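Local coordinates for glycosyl hydrolases family 2, sugar binding domain protein (Bacteroides uniformis str. 3978 T3 ii, PDB 6D1P) that is a beta-glucuronidase of a human gut bacterium, a family 2 glycoside hydrolase that probably cleaves O-glycosidic bonds of glucuronides, at residues 751-762 / 790-800; 382-390 / 403-414. All coordinates share one frame; numbering follows the deposited sequence.

Contact 1 (751-762 / 790-800); sequences FIEFGCTDSEAL and HAPVVVSASDS
Glu753 O is gripped by two donors: the backbone N of Ser798 at 2.9 Å, and a water that also donates to Ser796 OG and lies 2.9 Å from Ser798 OG, itself hydrogen-bonded to Thr806 OG1. The pair belongs to the two central strands of a four-stranded antiparallel sheet near the C-terminus, 751-756 beside 793-799. Glu753 with Ser798 and Gly755 with Ser796 are its hydrogen-bonded pairs, each exchanging two backbone bonds. Ser796 OG lies only 3.3 Å from Gly755 CA, where a CB would collide with it, and bonds to Thr757 O of the second subunit, so this stretch also joins the dimer.

On the other face the apolar side chains of Ile752, Phe754, Cys756, Val795 and Ala797 gather. Ala797 CB meets the Phe754 ring obliquely, 4.0 Å from CE2, and strand 781-787 packs on Ile752 and Phe754. Past the strand, Thr757 OG1 replaces a backbone acceptor: with chi1 at 50° it sits between its own N and carbonyl carbon and takes the N-H of Val794 at 3.0 Å, while Thr757 N donates to Val794 O.

In the turn that follows, Asp758 bridges two parts of the chain. OD1 accepts from Glu760 N, an Asx turn, and OD2 accepts from His790 ND1 at 2.8 Å. Asp758 OD2 lies in the plane of the imidazole, at its edge, whereas ND1 meets that oxygen from above the carboxylate plane, the two planes standing 58° apart. Ala761 CA makes a CH-pi contact over one face, toward the rim, 4.2 Å from the ring centroid.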
loop_
_atom_site.group_PDB
_atom_site.type_symbol
_atom_site.label_atom_id
_atom_site.label_comp_id
_atom_site.label_asym_id
_atom_site.label_seq_id
_atom_site.Cartn_x
_atom_site.Cartn_y
_atom_site.Cartn_z
ATOM N N PHE A 751 -2.974 -7.812 25.386
ATOM C CA PHE A 751 -2.977 -6.755 24.383
ATOM C C PHE A 751 -4.154 -5.817 24.604
ATOM O O PHE A 751 -5.286 -6.250 24.850
ATOM C CB PHE A 751 -3.048 -7.343 22.968
ATOM C CG PHE A 751 -1.712 -7.688 22.401
ATOM C CD1 PHE A 751 -0.815 -6.684 22.064
ATOM C CD2 PHE A 751 -1.332 -9.016 22.225
ATOM C CE1 PHE A 751 0.453 -6.993 21.550
ATOM C CE2 PHE A 751 -0.098 -9.328 21.699
ATOM C CZ PHE A 751 0.806 -8.315 21.363
ATOM N N ILE A 752 -3.876 -4.523 24.504
ATOM C CA ILE A 752 -4.888 -3.483 24.586
ATOM C C ILE A 752 -4.768 -2.629 23.333
ATOM O O ILE A 752 -3.655 -2.373 22.862
ATOM C CB ILE A 752 -4.724 -2.646 25.874
ATOM C CG1 ILE A 752 -5.078 -3.491 27.091
ATOM C CG2 ILE A 752 -5.656 -1.467 25.874
ATOM C CD1 ILE A 752 -4.473 -2.950 28.365
ATOM N N GLU A 753 -5.917 -2.220 22.784
ATOM C CA GLU A 753 -6.006 -1.441 21.553
ATOM C C GLU A 753 -6.699 -0.104 21.777
ATOM O O GLU A 753 -7.726 -0.032 22.447
ATOM C CB GLU A 753 -6.781 -2.191 20.483
ATOM C CG GLU A 753 -6.142 -3.488 20.105
ATOM C CD GLU A 753 -6.968 -4.229 19.093
ATOM O OE1 GLU A 753 -8.124 -3.818 18.885
ATOM O OE2 GLU A 753 -6.465 -5.208 18.511
ATOM N N PHE A 754 -6.170 0.939 21.160
ATOM C CA PHE A 754 -6.735 2.266 21.270
ATOM C C PHE A 754 -7.400 2.692 19.962
ATOM O O PHE A 754 -6.973 2.317 18.868
ATOM C CB PHE A 754 -5.661 3.274 21.658
ATOM C CG PHE A 754 -5.072 3.038 23.005
ATOM C CD1 PHE A 754 -3.799 2.495 23.129
ATOM C CD2 PHE A 754 -5.785 3.361 24.159
ATOM C CE1 PHE A 754 -3.225 2.290 24.389
ATOM C CE2 PHE A 754 -5.228 3.156 25.428
ATOM C CZ PHE A 754 -3.941 2.622 25.541
ATOM N N GLY A 755 -8.467 3.477 20.096
ATOM C CA GLY A 755 -9.126 4.076 18.957
ATOM C C GLY A 755 -9.479 5.512 19.290
ATOM O O GLY A 755 -9.346 5.952 20.434
ATOM N N CYS A 756 -9.947 6.238 18.278
ATOM C CA CYS A 756 -10.211 7.653 18.488
ATOM C C CYS A 756 -11.163 8.181 17.419
ATOM O O CYS A 756 -11.039 7.827 16.244
ATOM C CB CYS A 756 -8.892 8.435 18.485
ATOM S SG CYS A 756 -9.079 10.152 18.835
ATOM N N THR A 757 -12.106 9.032 17.844
ATOM C CA THR A 757 -12.995 9.699 16.904
ATOM C C THR A 757 -12.228 10.515 15.877
ATOM O O THR A 757 -12.769 10.817 14.810
ATOM C CB THR A 757 -13.993 10.615 17.627
ATOM O OG1 THR A 757 -13.306 11.483 18.546
ATOM C CG2 THR A 757 -15.056 9.792 18.356
ATOM N N ASP A 758 -10.996 10.889 16.173
ATOM C CA ASP A 758 -10.143 11.565 15.213
ATOM C C ASP A 758 -8.973 10.639 14.919
ATOM O O ASP A 758 -8.106 10.420 15.781
ATOM C CB ASP A 758 -9.687 12.911 15.756
ATOM C CG ASP A 758 -8.782 13.653 14.797
ATOM O OD1 ASP A 758 -8.231 13.055 13.862
ATOM O OD2 ASP A 758 -8.604 14.862 14.993
ATOM N N SER A 759 -8.929 10.129 13.690
ATOM C CA SER A 759 -7.991 9.086 13.303
ATOM C C SER A 759 -6.551 9.566 13.235
ATOM O O SER A 759 -5.674 8.758 12.914
ATOM C CB SER A 759 -8.397 8.497 11.951
ATOM O OG SER A 759 -8.094 9.385 10.892
ATOM N N GLU A 760 -6.285 10.841 13.495
ATOM C CA GLU A 760 -4.928 11.353 13.518
ATOM C C GLU A 760 -4.491 11.879 14.875
ATOM O O GLU A 760 -3.324 12.238 15.025
ATOM C CB GLU A 760 -4.764 12.469 12.487
ATOM C CG GLU A 760 -5.040 11.998 11.077
ATOM C CD GLU A 760 -5.135 13.150 10.110
ATOM O OE1 GLU A 760 -4.081 13.751 9.806
ATOM O OE2 GLU A 760 -6.266 13.465 9.673
ATOM N N ALA A 761 -5.387 11.938 15.857
ATOM C CA ALA A 761 -5.011 12.481 17.155
ATOM C C ALA A 761 -4.027 11.563 17.871
ATOM O O ALA A 761 -3.045 12.035 18.451
ATOM C CB ALA A 761 -6.259 12.715 18.001
ATOM N N LEU A 762 -4.256 10.254 17.831
ATOM C CA LEU A 762 -3.394 9.335 18.571
ATOM C C LEU A 762 -1.991 9.324 17.986
ATOM O O LEU A 762 -1.821 9.174 16.772
ATOM C CB LEU A 762 -3.968 7.922 18.558
ATOM C CG LEU A 762 -5.296 7.768 19.312
ATOM C CD1 LEU A 762 -5.765 6.323 19.303
ATOM C CD2 LEU A 762 -5.152 8.304 20.739
ATOM N N HIS A 790 -5.564 18.368 18.349
ATOM C CA HIS A 790 -6.750 17.688 17.840
ATOM C C HIS A 790 -7.874 17.594 18.860
ATOM O O HIS A 790 -9.014 17.307 18.477
ATOM C CB HIS A 790 -6.391 16.285 17.354
ATOM C CG HIS A 790 -5.511 16.262 16.141
ATOM N ND1 HIS A 790 -5.959 15.840 14.906
ATOM C CD2 HIS A 790 -4.206 16.585 15.978
ATOM C CE1 HIS A 790 -4.968 15.906 14.034
ATOM N NE2 HIS A 790 -3.894 16.356 14.659
ATOM N N ALA A 791 -7.590 17.830 20.137
ATOM C CA ALA A 791 -8.630 17.768 21.153
ATOM C C ALA A 791 -9.619 18.918 20.960
ATOM O O ALA A 791 -9.246 19.989 20.470
ATOM C CB ALA A 791 -8.016 17.824 22.556
ATOM N N PRO A 792 -10.896 18.724 21.342
ATOM C CA PRO A 792 -11.461 17.527 21.983
ATOM C C PRO A 792 -11.698 16.338 21.035
ATOM O O PRO A 792 -12.044 16.546 19.869
ATOM C CB PRO A 792 -12.801 18.037 22.524
ATOM C CG PRO A 792 -13.218 19.028 21.510
ATOM C CD PRO A 792 -11.936 19.752 21.133
ATOM N N VAL A 793 -11.505 15.121 21.555
ATOM C CA VAL A 793 -11.813 13.864 20.882
ATOM C C VAL A 793 -12.311 12.879 21.936
ATOM O O VAL A 793 -12.352 13.179 23.132
ATOM C CB VAL A 793 -10.590 13.270 20.146
ATOM C CG1 VAL A 793 -10.106 14.187 19.051
ATOM C CG2 VAL A 793 -9.462 12.995 21.147
ATOM N N VAL A 794 -12.673 11.687 21.494
ATOM C CA VAL A 794 -12.975 10.587 22.399
ATOM C C VAL A 794 -12.045 9.436 22.052
ATOM O O VAL A 794 -12.009 8.995 20.894
ATOM C CB VAL A 794 -14.441 10.148 22.312
ATOM C CG1 VAL A 794 -14.651 8.923 23.177
ATOM C CG2 VAL A 794 -15.368 11.281 22.758
ATOM N N VAL A 795 -11.281 8.957 23.054
ATOM C CA VAL A 795 -10.390 7.804 22.927
ATOM C C VAL A 795 -11.085 6.549 23.454
ATOM O O VAL A 795 -11.762 6.579 24.493
ATOM C CB VAL A 795 -9.068 8.052 23.678
ATOM C CG1 VAL A 795 -8.198 6.784 23.700
ATOM C CG2 VAL A 795 -8.320 9.227 23.043
ATOM N N SER A 796 -10.916 5.438 22.740
ATOM C CA SER A 796 -11.425 4.144 23.169
ATOM C C SER A 796 -10.279 3.184 23.489
ATOM O O SER A 796 -9.214 3.231 22.864
ATOM C CB SER A 796 -12.323 3.529 22.085
ATOM O OG SER A 796 -11.578 3.217 20.922
ATOM N N ALA A 797 -10.513 2.286 24.445
ATOM C CA ALA A 797 -9.558 1.223 24.753
ATOM C C ALA A 797 -10.298 -0.099 24.875
ATOM O O ALA A 797 -11.329 -0.177 25.552
ATOM C CB ALA A 797 -8.767 1.503 26.044
ATOM N N SER A 798 -9.760 -1.131 24.223
ATOM C CA SER A 798 -10.315 -2.475 24.255
ATOM C C SER A 798 -9.202 -3.495 24.448
ATOM O O SER A 798 -8.045 -3.254 24.090
ATOM C CB SER A 798 -11.063 -2.791 22.960
ATOM O OG SER A 798 -11.738 -1.637 22.499
ATOM N N ASP A 799 -9.559 -4.638 25.026
ATOM C CA ASP A 799 -8.701 -5.808 24.938
ATOM C C ASP A 799 -8.858 -6.405 23.547
ATOM O O ASP A 799 -9.979 -6.551 23.041
ATOM C CB ASP A 799 -9.039 -6.842 26.012
ATOM C CG ASP A 799 -10.390 -7.472 25.809
ATOM O OD1 ASP A 799 -11.408 -6.746 25.867
ATOM O OD2 ASP A 799 -10.430 -8.696 25.573
ATOM N N SER A 800 -7.732 -6.719 22.913
ATOM C CA SER A 800 -7.788 -7.200 21.536
ATOM C C SER A 800 -8.678 -8.428 21.405
ATOM O O SER A 800 -9.299 -8.631 20.357
ATOM C CB SER A 800 -6.373 -7.487 21.042
ATOM O OG SER A 800 -5.577 -6.334 21.262
HETATM O O HOH W 1 -10.431 0.504 21.111
#

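Contact 2 (382-390 / 403-414); sequences LVWEEIPWC and ARRMLTNMIEQH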
loop_
_atom_site.group_PDB
_atom_site.type_symbol
_atom_site.label_atom_id
_atom_site.label_comp_id
_atom_site.label_asym_id
_atom_site.label_seq_id
_atom_site.Cartn_x
_atom_site.Cartn_y
_atom_site.Cartn_z
ATOM N N LEU A 382 35.248 1.600 19.258
ATOM C CA LEU A 382 35.746 0.643 18.289
ATOM C C LEU A 382 34.570 0.044 17.514
ATOM O O LEU A 382 33.440 -0.006 18.014
ATOM C CB LEU A 382 36.568 -0.438 18.992
ATOM C CG LEU A 382 37.947 0.039 19.461
ATOM C CD1 LEU A 382 38.480 -0.853 20.544
ATOM C CD2 LEU A 382 38.906 0.087 18.292
ATOM N N VAL A 383 34.844 -0.426 16.290
ATOM C CA VAL A 383 33.796 -0.771 15.330
ATOM C C VAL A 383 34.042 -2.135 14.694
ATOM O O VAL A 383 35.163 -2.438 14.257
ATOM C CB VAL A 383 33.666 0.289 14.225
ATOM C CG1 VAL A 383 32.671 -0.181 13.177
ATOM C CG2 VAL A 383 33.257 1.637 14.825
ATOM N N TRP A 384 32.972 -2.945 14.642
ATOM C CA TRP A 384 32.825 -4.125 13.797
ATOM C C TRP A 384 31.740 -3.778 12.783
ATOM O O TRP A 384 30.601 -3.497 13.162
ATOM C CB TRP A 384 32.453 -5.348 14.656
ATOM C CG TRP A 384 31.885 -6.641 13.987
ATOM C CD1 TRP A 384 31.281 -6.750 12.763
ATOM C CD2 TRP A 384 31.850 -7.971 14.559
ATOM N NE1 TRP A 384 30.891 -8.051 12.532
ATOM C CE2 TRP A 384 31.222 -8.820 13.615
ATOM C CE3 TRP A 384 32.290 -8.523 15.768
ATOM C CZ2 TRP A 384 31.026 -10.193 13.846
ATOM C CZ3 TRP A 384 32.080 -9.867 16.005
ATOM C CH2 TRP A 384 31.462 -10.697 15.045
ATOM N N GLU A 385 32.091 -3.766 11.504
ATOM C CA GLU A 385 31.123 -3.495 10.448
ATOM C C GLU A 385 31.174 -4.648 9.453
ATOM O O GLU A 385 32.266 -5.082 9.067
ATOM C CB GLU A 385 31.430 -2.155 9.760
ATOM C CG GLU A 385 30.223 -1.469 9.137
ATOM C CD GLU A 385 30.587 -0.192 8.382
ATOM O OE1 GLU A 385 29.690 0.663 8.179
ATOM O OE2 GLU A 385 31.771 -0.041 7.977
ATOM N N GLU A 386 30.005 -5.153 9.056
ATOM C CA GLU A 386 29.894 -6.340 8.208
ATOM C C GLU A 386 29.022 -6.059 6.992
ATOM O O GLU A 386 28.227 -5.107 6.979
ATOM C CB GLU A 386 29.293 -7.539 8.963
ATOM C CG GLU A 386 27.818 -7.392 9.342
ATOM C CD GLU A 386 27.399 -8.365 10.434
ATOM O OE1 GLU A 386 28.230 -8.645 11.351
ATOM O OE2 GLU A 386 26.236 -8.831 10.399
ATOM N N ILE A 387 29.153 -6.921 5.982
ATOM C CA ILE A 387 28.271 -6.894 4.811
ATOM C C ILE A 387 26.970 -7.632 5.098
ATOM O O ILE A 387 26.935 -8.526 5.958
ATOM C CB ILE A 387 28.941 -7.498 3.570
ATOM C CG1 ILE A 387 29.499 -8.900 3.863
ATOM C CG2 ILE A 387 29.969 -6.542 3.007
ATOM C CD1 ILE A 387 29.679 -9.737 2.589
ATOM N N PRO A 388 25.878 -7.312 4.380
ATOM C CA PRO A 388 24.583 -7.907 4.727
ATOM C C PRO A 388 24.356 -9.289 4.123
ATOM O O PRO A 388 23.236 -9.603 3.695
ATOM C CB PRO A 388 23.570 -6.868 4.205
ATOM C CG PRO A 388 24.284 -6.082 3.187
ATOM C CD PRO A 388 25.754 -6.255 3.354
ATOM N N TRP A 389 25.398 -10.129 4.087
ATOM C CA TRP A 389 25.207 -11.558 3.825
ATOM C C TRP A 389 24.651 -12.169 5.112
ATOM O O TRP A 389 25.368 -12.699 5.964
ATOM C CB TRP A 389 26.503 -12.227 3.382
ATOM C CG TRP A 389 26.265 -13.606 2.852
ATOM C CD1 TRP A 389 25.078 -14.117 2.424
ATOM C CD2 TRP A 389 27.227 -14.657 2.707
ATOM N NE1 TRP A 389 25.235 -15.411 2.019
ATOM C CE2 TRP A 389 26.548 -15.769 2.178
ATOM C CE3 TRP A 389 28.594 -14.763 2.968
ATOM C CZ2 TRP A 389 27.189 -16.980 1.901
ATOM C CZ3 TRP A 389 29.232 -15.961 2.698
ATOM C CH2 TRP A 389 28.527 -17.058 2.169
ATOM N N CYS A 390 23.335 -12.077 5.254
ATOM C CA CYS A 390 22.659 -12.310 6.526
ATOM C C CYS A 390 21.480 -13.249 6.282
ATOM O O CYS A 390 20.426 -12.810 5.812
ATOM C CB CYS A 390 22.221 -10.978 7.130
ATOM S SG CYS A 390 21.339 -11.053 8.687
ATOM N N ALA A 403 27.644 -9.328 -2.983
ATOM C CA ALA A 403 28.439 -9.471 -1.768
ATOM C C ALA A 403 29.887 -9.040 -1.994
ATOM O O ALA A 403 30.458 -8.301 -1.175
ATOM C CB ALA A 403 28.366 -10.913 -1.265
ATOM N N ARG A 404 30.491 -9.462 -3.113
ATOM C CA ARG A 404 31.846 -9.005 -3.414
ATOM C C ARG A 404 31.880 -7.493 -3.573
ATOM O O ARG A 404 32.807 -6.828 -3.090
ATOM C CB ARG A 404 32.376 -9.663 -4.685
ATOM C CG ARG A 404 32.409 -11.169 -4.665
ATOM C CD ARG A 404 32.691 -11.690 -6.073
ATOM N NE ARG A 404 32.810 -13.142 -6.131
ATOM C CZ ARG A 404 32.050 -13.930 -6.890
ATOM N NH1 ARG A 404 31.100 -13.416 -7.686
ATOM N NH2 ARG A 404 32.250 -15.248 -6.865
ATOM N N ARG A 405 30.866 -6.930 -4.239
ATOM C CA ARG A 405 30.840 -5.489 -4.441
ATOM C C ARG A 405 30.655 -4.745 -3.124
ATOM O O ARG A 405 31.314 -3.725 -2.885
ATOM C CB ARG A 405 29.725 -5.121 -5.416
ATOM C CG ARG A 405 29.688 -3.657 -5.796
ATOM C CD ARG A 405 28.667 -3.427 -6.921
ATOM N NE ARG A 405 27.295 -3.685 -6.492
ATOM C CZ ARG A 405 26.563 -4.723 -6.890
ATOM N NH1 ARG A 405 27.078 -5.598 -7.742
ATOM N NH2 ARG A 405 25.305 -4.874 -6.454
ATOM N N MET A 406 29.756 -5.219 -2.260
ATOM C CA MET A 406 29.519 -4.469 -1.030
ATOM C C MET A 406 30.694 -4.617 -0.065
ATOM O O MET A 406 31.069 -3.652 0.613
ATOM C CB MET A 406 28.192 -4.895 -0.398
ATOM C CG MET A 406 26.991 -4.486 -1.255
ATOM S SD MET A 406 25.369 -4.757 -0.507
ATOM C CE MET A 406 25.215 -3.350 0.591
ATOM N N LEU A 407 31.316 -5.798 -0.011
ATOM C CA LEU A 407 32.523 -5.933 0.799
ATOM C C LEU A 407 33.588 -4.958 0.328
ATOM O O LEU A 407 34.186 -4.230 1.131
ATOM C CB LEU A 407 33.046 -7.367 0.754
ATOM C CG LEU A 407 34.312 -7.575 1.576
ATOM C CD1 LEU A 407 34.085 -7.210 3.020
ATOM C CD2 LEU A 407 34.761 -9.020 1.452
ATOM N N THR A 408 33.789 -4.895 -0.992
ATOM C CA THR A 408 34.757 -3.975 -1.578
ATOM C C THR A 408 34.423 -2.529 -1.237
ATOM O O THR A 408 35.295 -1.763 -0.806
ATOM C CB THR A 408 34.801 -4.187 -3.091
ATOM O OG1 THR A 408 35.230 -5.530 -3.361
ATOM C CG2 THR A 408 35.736 -3.204 -3.762
ATOM N N ASN A 409 33.152 -2.147 -1.400
ATOM C CA ASN A 409 32.748 -0.771 -1.128
ATOM C C ASN A 409 32.890 -0.441 0.353
ATOM O O ASN A 409 33.370 0.640 0.712
ATOM C CB ASN A 409 31.307 -0.532 -1.591
ATOM C CG ASN A 409 31.180 -0.404 -3.097
ATOM O OD1 ASN A 409 32.151 -0.141 -3.790
ATOM N ND2 ASN A 409 29.962 -0.569 -3.608
ATOM N N MET A 410 32.476 -1.355 1.226
ATOM C CA MET A 410 32.550 -1.093 2.658
ATOM C C MET A 410 33.986 -0.843 3.103
ATOM O O MET A 410 34.264 0.106 3.842
ATOM C CB MET A 410 31.961 -2.264 3.429
ATOM C CG MET A 410 31.731 -1.958 4.879
ATOM S SD MET A 410 31.216 -3.421 5.771
ATOM C CE MET A 410 32.616 -4.483 5.460
ATOM N N ILE A 411 34.908 -1.697 2.661
ATOM C CA ILE A 411 36.306 -1.570 3.045
ATOM C C ILE A 411 36.914 -0.317 2.433
ATOM O O ILE A 411 37.548 0.483 3.122
ATOM C CB ILE A 411 37.078 -2.833 2.635
ATOM C CG1 ILE A 411 36.690 -4.000 3.545
ATOM C CG2 ILE A 411 38.571 -2.565 2.658
ATOM C CD1 ILE A 411 37.138 -5.327 3.014
ATOM N N GLU A 412 36.717 -0.115 1.134
ATOM C CA GLU A 412 37.324 1.048 0.496
ATOM C C GLU A 412 36.776 2.357 1.053
ATOM O O GLU A 412 37.524 3.332 1.178
ATOM C CB GLU A 412 37.130 0.978 -1.017
ATOM C CG GLU A 412 38.193 0.111 -1.693
ATOM C CD GLU A 412 37.979 -0.039 -3.182
ATOM O OE1 GLU A 412 36.937 0.450 -3.692
ATOM O OE2 GLU A 412 38.844 -0.659 -3.840
ATOM N N GLN A 413 35.491 2.390 1.419
ATOM C CA GLN A 413 34.854 3.621 1.860
ATOM C C GLN A 413 35.092 3.932 3.332
ATOM O O GLN A 413 34.981 5.096 3.724
ATOM C CB GLN A 413 33.345 3.560 1.563
ATOM C CG GLN A 413 33.023 3.798 0.076
ATOM C CD GLN A 413 31.626 3.333 -0.346
ATOM O OE1 GLN A 413 30.705 3.253 0.462
ATOM N NE2 GLN A 413 31.476 3.029 -1.621
ATOM N N HIS A 414 35.419 2.938 4.159
ATOM C CA HIS A 414 35.593 3.162 5.590
ATOM C C HIS A 414 36.987 2.842 6.120
ATOM O O HIS A 414 37.211 2.957 7.331
ATOM C CB HIS A 414 34.565 2.341 6.380
ATOM C CG HIS A 414 33.176 2.865 6.272
ATOM N ND1 HIS A 414 32.096 2.241 6.859
ATOM C CD2 HIS A 414 32.686 3.963 5.649
ATOM C CE1 HIS A 414 31.000 2.933 6.600
ATOM N NE2 HIS A 414 31.333 3.986 5.873
#
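Glu385 and His414 make the polar link between strand 382-386 and helix 397-414, successive elements of a beta-alpha-beta unit in the TIM barrel domain. The helix runs back against the strand, and the axes of segments 382-386 and 403-414 approach to 9.7 Å. His414 ND1 donates to Glu385 OE2 at 2.6 Å, using the syn lone pair of that oxygen. The N-H...O angle is 161°. Carboxylate and imidazole are nearly coplanar, 7° apart, so the acid meets the ring at its edge. The acid stretches out to the last residue of the helix because CG stands opposite the backbone N (chi1 -153°) and the chain stays extended beyond it. Its other oxygen, OE1, accepts from Gln368 N, which fixes the rotation of the group. A leucine at Glu385 would probably leave His414 ND1 and Gln368 N without their buried acceptor and set the imidazole free to turn.

Sulfur and methyl contacts fill the ground beside this bond. Met410 slides past Glu385 in the opposite direction, its CG 3.6 Å from OE2. Its SD comes 3.6 Å from Glu386 O, and the bend at chi3 carries CE to 3.7 Å from Glu385 O. Glu386 points away from the helix at its CB, and its carboxylate is held by His365 and Arg362.

The apolar packing lies further along, where the chain leaves the strand. Ile387 CG2 presses on the helix backbone, 3.4 Å from Leu407 N, with Leu407 CB, Met406 CB and Met410 CE round it, while its CD1 lies 4.2 Å from Ala403 CB. Pro388 and Met406 cross at about a right angle, with Met406 CE 3.9 Å from Pro388 CG.

Contact 2 comes first along the chain and is complete before contact 1 begins. Their centres are 44 Å apart, on opposite sides of the centre of the chain, and the nearest atoms are about 24 Å from one another, so the two do not touch. No sheet is shared: 382-390 / 403-414 joins a barrel strand to the helix that follows it, whereas 751-762 / 790-800 pairs neighbouring strands of a separate antiparallel sheet near the C-terminus. Contact 1 also meets the second subunit, while contact 2 is touched by no other chain. One thus packs an outer helix on the strand wall of the TIM barrel domain, and the other builds a peripheral beta domain that takes part in the dimer.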